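Local coordinates for Serine/threonine-protein kinase Tel1 (Chaetomium thermophilum, PDB 6SKY), which probably phosphorylates serine and threonine residues in [ST]-Q motifs to activate checkpoint signalling in response to DNA damage, at residues S1471-R1485 and L1575-M1587. Sequence-based numbering, arbitrary orientation.
Sequences SFLAGYALSSLADLR and LLNEPARDVALSM
Ala1580 presses its methyl into the shallow hollow that Gly1475 leaves on helix 1471-1485: with no side chain at Gly1475, CB of Ala1580 lies against the backbone, 3.6 Å from the Gly1475 carbonyl O. Ser1479 forms the next wall of the hollow. Its OG lies beside its own backbone N (chi1 -56°) and donates to Gly1475 O at 3.0 Å. That oxygen thus accepts both the N and the OG of Ser1479, one on each face of its plane. Toward the other helix, OG makes van der Waals contact, 3.4 Å from both CA and CB of Ala1580. An alanine in place of Ser1479 removes OG, which would probably leave Gly1475 O without its second donor and thin the contact with Ala1580.

Larger bumps flank this small-residue seam. Val1583 lies beside Ser1479 and crosses Asp1483, its CG1 4.2 Å from OD1. Leu1478 crosses Leu1576 at about a right angle, its CD2 lying 3.6 Å from Leu1576 CD1 and also meeting the methyl of Ala1584. Leu1575 CG packs on Ala1474 CB at one end; at the other, the extended Met1587 chain carries SD to 3.6 Å from Ala1482 CB. No hydrogen bond joins the segments. The axes of 1471-1485 and 1578-1587 come within 8.8 Å and run in the same general direction, inclined by 28°, consistent with side-by-side helices in an alpha solenoid. Helix 1530-1543 adds Phe1536 against Ala1474 and Leu1575, while helix 1557-1569 sets Ile1565 against Ala1584 and helix 1502-1521 packs Leu1519 on Ala1477 and Leu1481.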
loop_
_atom_site.group_PDB
_atom_site.type_symbol
_atom_site.label_atom_id
_atom_site.label_comp_id
_atom_site.label_asym_id
_atom_site.label_seq_id
_atom_site.Cartn_x
_atom_site.Cartn_y
_atom_site.Cartn_z
ATOM N N SER A 1471 -42.704 -3.988 52.413
ATOM C CA SER A 1471 -42.720 -3.550 51.025
ATOM C C SER A 1471 -44.023 -2.852 50.672
ATOM O O SER A 1471 -44.027 -1.938 49.843
ATOM C CB SER A 1471 -42.489 -4.742 50.104
ATOM O OG SER A 1471 -41.334 -5.457 50.496
ATOM N N PHE A 1472 -45.138 -3.269 51.276
ATOM C CA PHE A 1472 -46.387 -2.543 51.086
ATOM C C PHE A 1472 -46.347 -1.200 51.793
ATOM O O PHE A 1472 -46.805 -0.189 51.248
ATOM C CB PHE A 1472 -47.568 -3.366 51.596
ATOM C CG PHE A 1472 -48.812 -2.557 51.814
ATOM C CD1 PHE A 1472 -49.666 -2.282 50.765
ATOM C CD2 PHE A 1472 -49.123 -2.065 53.065
ATOM C CE1 PHE A 1472 -50.801 -1.534 50.959
ATOM C CE2 PHE A 1472 -50.253 -1.317 53.262
ATOM C CZ PHE A 1472 -51.093 -1.051 52.209
ATOM N N LEU A 1473 -45.819 -1.178 53.015
ATOM C CA LEU A 1473 -45.840 0.043 53.802
ATOM C C LEU A 1473 -44.918 1.100 53.221
ATOM O O LEU A 1473 -45.225 2.288 53.305
ATOM C CB LEU A 1473 -45.461 -0.253 55.248
ATOM C CG LEU A 1473 -45.596 0.941 56.187
ATOM C CD1 LEU A 1473 -46.979 1.544 56.081
ATOM C CD2 LEU A 1473 -45.322 0.514 57.593
ATOM N N ALA A 1474 -43.801 0.697 52.617
ATOM C CA ALA A 1474 -42.928 1.668 51.969
ATOM C C ALA A 1474 -43.669 2.425 50.877
ATOM O O ALA A 1474 -43.684 3.661 50.860
ATOM C CB ALA A 1474 -41.704 0.963 51.394
ATOM N N GLY A 1475 -44.300 1.695 49.961
ATOM C CA GLY A 1475 -45.009 2.344 48.875
ATOM C C GLY A 1475 -46.210 3.133 49.348
ATOM O O GLY A 1475 -46.465 4.240 48.865
ATOM N N TYR A 1476 -46.966 2.581 50.299
ATOM C CA TYR A 1476 -48.119 3.306 50.814
ATOM C C TYR A 1476 -47.695 4.589 51.508
ATOM O O TYR A 1476 -48.317 5.637 51.319
ATOM C CB TYR A 1476 -48.919 2.428 51.769
ATOM C CG TYR A 1476 -50.075 3.166 52.381
ATOM C CD1 TYR A 1476 -51.184 3.489 51.625
ATOM C CD2 TYR A 1476 -50.047 3.560 53.707
ATOM C CE1 TYR A 1476 -52.231 4.172 52.167
ATOM C CE2 TYR A 1476 -51.091 4.246 54.257
ATOM C CZ TYR A 1476 -52.181 4.549 53.483
ATOM O OH TYR A 1476 -53.235 5.233 54.023
ATOM N N ALA A 1477 -46.630 4.529 52.305
ATOM C CA ALA A 1477 -46.129 5.713 52.983
ATOM C C ALA A 1477 -45.662 6.759 51.986
ATOM O O ALA A 1477 -45.978 7.942 52.123
ATOM C CB ALA A 1477 -44.992 5.323 53.921
ATOM N N LEU A 1478 -44.900 6.341 50.977
ATOM C CA LEU A 1478 -44.432 7.288 49.973
ATOM C C LEU A 1478 -45.598 7.973 49.275
ATOM O O LEU A 1478 -45.648 9.205 49.192
ATOM C CB LEU A 1478 -43.541 6.572 48.964
ATOM C CG LEU A 1478 -43.051 7.380 47.771
ATOM C CD1 LEU A 1478 -42.429 8.673 48.224
ATOM C CD2 LEU A 1478 -42.050 6.559 47.010
ATOM N N SER A 1479 -46.557 7.187 48.781
ATOM C CA SER A 1479 -47.685 7.769 48.062
ATOM C C SER A 1479 -48.510 8.674 48.962
ATOM O O SER A 1479 -48.938 9.755 48.543
ATOM C CB SER A 1479 -48.560 6.664 47.479
ATOM O OG SER A 1479 -47.808 5.803 46.651
ATOM N N SER A 1480 -48.732 8.258 50.209
ATOM C CA SER A 1480 -49.578 9.029 51.108
ATOM C C SER A 1480 -48.912 10.336 51.501
ATOM O O SER A 1480 -49.547 11.394 51.485
ATOM C CB SER A 1480 -49.908 8.196 52.343
ATOM O OG SER A 1480 -50.919 8.814 53.113
ATOM N N LEU A 1481 -47.629 10.285 51.855
ATOM C CA LEU A 1481 -46.914 11.502 52.211
ATOM C C LEU A 1481 -46.830 12.456 51.030
ATOM O O LEU A 1481 -46.965 13.672 51.198
ATOM C CB LEU A 1481 -45.524 11.150 52.726
ATOM C CG LEU A 1481 -45.517 10.385 54.046
ATOM C CD1 LEU A 1481 -44.134 9.855 54.345
ATOM C CD2 LEU A 1481 -46.005 11.265 55.176
ATOM N N ALA A 1482 -46.627 11.927 49.821
ATOM C CA ALA A 1482 -46.595 12.785 48.644
ATOM C C ALA A 1482 -47.935 13.478 48.428
ATOM O O ALA A 1482 -47.992 14.698 48.225
ATOM C CB ALA A 1482 -46.209 11.965 47.417
ATOM N N ASP A 1483 -49.030 12.715 48.471
ATOM C CA ASP A 1483 -50.336 13.318 48.227
ATOM C C ASP A 1483 -50.735 14.280 49.336
ATOM O O ASP A 1483 -51.433 15.263 49.073
ATOM C CB ASP A 1483 -51.400 12.238 48.054
ATOM C CG ASP A 1483 -51.484 11.729 46.630
ATOM O OD1 ASP A 1483 -50.641 12.134 45.806
ATOM O OD2 ASP A 1483 -52.397 10.931 46.331
ATOM N N LEU A 1484 -50.301 14.032 50.571
ATOM C CA LEU A 1484 -50.564 14.990 51.639
ATOM C C LEU A 1484 -49.777 16.273 51.425
ATOM O O LEU A 1484 -50.337 17.372 51.487
ATOM C CB LEU A 1484 -50.233 14.377 52.996
ATOM C CG LEU A 1484 -51.274 13.389 53.506
ATOM C CD1 LEU A 1484 -50.855 12.817 54.843
ATOM C CD2 LEU A 1484 -52.629 14.061 53.599
ATOM N N ARG A 1485 -48.471 16.155 51.165
ATOM C CA ARG A 1485 -47.656 17.336 50.924
ATOM C C ARG A 1485 -48.198 18.163 49.769
ATOM O O ARG A 1485 -48.081 19.392 49.781
ATOM C CB ARG A 1485 -46.209 16.933 50.656
ATOM C CG ARG A 1485 -45.274 18.107 50.469
ATOM C CD ARG A 1485 -45.254 18.987 51.705
ATOM N NE ARG A 1485 -44.520 18.370 52.802
ATOM C CZ ARG A 1485 -44.516 18.832 54.047
ATOM N NH1 ARG A 1485 -45.218 19.912 54.354
ATOM N NH2 ARG A 1485 -43.817 18.212 54.985
ATOM N N LEU A 1575 -37.999 -2.151 47.179
ATOM C CA LEU A 1575 -38.989 -1.804 48.188
ATOM C C LEU A 1575 -40.286 -1.327 47.547
ATOM O O LEU A 1575 -41.356 -1.890 47.789
ATOM C CB LEU A 1575 -38.418 -0.735 49.117
ATOM C CG LEU A 1575 -38.714 -0.903 50.601
ATOM C CD1 LEU A 1575 -38.346 -2.298 51.049
ATOM C CD2 LEU A 1575 -37.955 0.131 51.399
ATOM N N LEU A 1576 -40.205 -0.293 46.719
ATOM C CA LEU A 1576 -41.382 0.268 46.083
ATOM C C LEU A 1576 -41.877 -0.633 44.958
ATOM O O LEU A 1576 -41.244 -1.622 44.587
ATOM C CB LEU A 1576 -41.076 1.656 45.534
ATOM C CG LEU A 1576 -40.436 2.614 46.527
ATOM C CD1 LEU A 1576 -39.975 3.852 45.814
ATOM C CD2 LEU A 1576 -41.419 2.967 47.606
ATOM N N ASN A 1577 -43.033 -0.280 44.422
ATOM C CA ASN A 1577 -43.609 -0.931 43.259
ATOM C C ASN A 1577 -43.996 0.136 42.241
ATOM O O ASN A 1577 -43.866 1.334 42.492
ATOM C CB ASN A 1577 -44.801 -1.804 43.662
ATOM C CG ASN A 1577 -45.796 -1.074 44.543
ATOM O OD1 ASN A 1577 -46.848 -0.645 44.084
ATOM N ND2 ASN A 1577 -45.468 -0.939 45.818
ATOM N N GLU A 1578 -44.478 -0.310 41.083
ATOM C CA GLU A 1578 -44.694 0.618 39.976
ATOM C C GLU A 1578 -45.685 1.735 40.282
ATOM O O GLU A 1578 -45.380 2.889 39.942
ATOM C CB GLU A 1578 -45.128 -0.150 38.723
ATOM C CG GLU A 1578 -44.099 -1.137 38.208
ATOM C CD GLU A 1578 -44.259 -1.413 36.726
ATOM O OE1 GLU A 1578 -44.809 -0.540 36.021
ATOM O OE2 GLU A 1578 -43.837 -2.496 36.265
ATOM N N PRO A 1579 -46.853 1.495 40.888
ATOM C CA PRO A 1579 -47.762 2.625 41.147
ATOM C C PRO A 1579 -47.212 3.648 42.127
ATOM O O PRO A 1579 -47.326 4.852 41.878
ATOM C CB PRO A 1579 -49.018 1.939 41.696
ATOM C CG PRO A 1579 -48.940 0.557 41.202
ATOM C CD PRO A 1579 -47.499 0.208 41.188
ATOM N N ALA A 1580 -46.627 3.204 43.240
ATOM C CA ALA A 1580 -46.089 4.145 44.217
ATOM C C ALA A 1580 -44.931 4.936 43.637
ATOM O O ALA A 1580 -44.835 6.155 43.832
ATOM C CB ALA A 1580 -45.643 3.400 45.469
ATOM N N ARG A 1581 -44.039 4.255 42.923
ATOM C CA ARG A 1581 -42.929 4.936 42.279
ATOM C C ARG A 1581 -43.421 5.922 41.231
ATOM O O ARG A 1581 -42.870 7.018 41.097
ATOM C CB ARG A 1581 -41.994 3.906 41.662
ATOM C CG ARG A 1581 -40.785 4.483 41.012
ATOM C CD ARG A 1581 -39.789 3.401 40.732
ATOM N NE ARG A 1581 -40.391 2.275 40.034
ATOM C CZ ARG A 1581 -40.371 1.029 40.484
ATOM N NH1 ARG A 1581 -39.771 0.749 41.630
ATOM N NH2 ARG A 1581 -40.940 0.062 39.782
ATOM N N ASP A 1582 -44.471 5.559 40.487
ATOM C CA ASP A 1582 -45.026 6.472 39.495
ATOM C C ASP A 1582 -45.636 7.699 40.152
ATOM O O ASP A 1582 -45.491 8.813 39.644
ATOM C CB ASP A 1582 -46.067 5.759 38.636
ATOM C CG ASP A 1582 -45.444 4.851 37.586
ATOM O OD1 ASP A 1582 -44.202 4.824 37.476
ATOM O OD2 ASP A 1582 -46.196 4.160 36.868
ATOM N N VAL A 1583 -46.312 7.522 41.287
ATOM C CA VAL A 1583 -46.872 8.664 42.011
ATOM C C VAL A 1583 -45.762 9.596 42.477
ATOM O O VAL A 1583 -45.822 10.817 42.284
ATOM C CB VAL A 1583 -47.728 8.181 43.194
ATOM C CG1 VAL A 1583 -48.076 9.345 44.101
ATOM C CG2 VAL A 1583 -48.983 7.504 42.692
ATOM N N ALA A 1584 -44.730 9.028 43.104
ATOM C CA ALA A 1584 -43.624 9.843 43.591
ATOM C C ALA A 1584 -42.944 10.594 42.457
ATOM O O ALA A 1584 -42.656 11.789 42.578
ATOM C CB ALA A 1584 -42.615 8.969 44.322
ATOM N N LEU A 1585 -42.682 9.909 41.343
ATOM C CA LEU A 1585 -41.997 10.550 40.231
ATOM C C LEU A 1585 -42.866 11.598 39.557
ATOM O O LEU A 1585 -42.349 12.619 39.101
ATOM C CB LEU A 1585 -41.555 9.503 39.220
ATOM C CG LEU A 1585 -40.064 9.193 39.181
ATOM C CD1 LEU A 1585 -39.512 9.053 40.573
ATOM C CD2 LEU A 1585 -39.844 7.926 38.399
ATOM N N SER A 1586 -44.175 11.377 39.478
ATOM C CA SER A 1586 -45.036 12.400 38.910
ATOM C C SER A 1586 -45.175 13.598 39.830
ATOM O O SER A 1586 -45.495 14.691 39.358
ATOM C CB SER A 1586 -46.411 11.828 38.593
ATOM O OG SER A 1586 -47.243 12.831 38.045
ATOM N N MET A 1587 -44.950 13.424 41.131
ATOM C CA MET A 1587 -44.917 14.591 42.002
ATOM C C MET A 1587 -43.602 15.348 41.871
ATOM O O MET A 1587 -43.598 16.569 41.696
ATOM C CB MET A 1587 -45.137 14.190 43.456
ATOM C CG MET A 1587 -45.106 15.377 44.390
ATOM S SD MET A 1587 -44.742 14.930 46.087
ATOM C CE MET A 1587 -44.902 16.522 46.878
#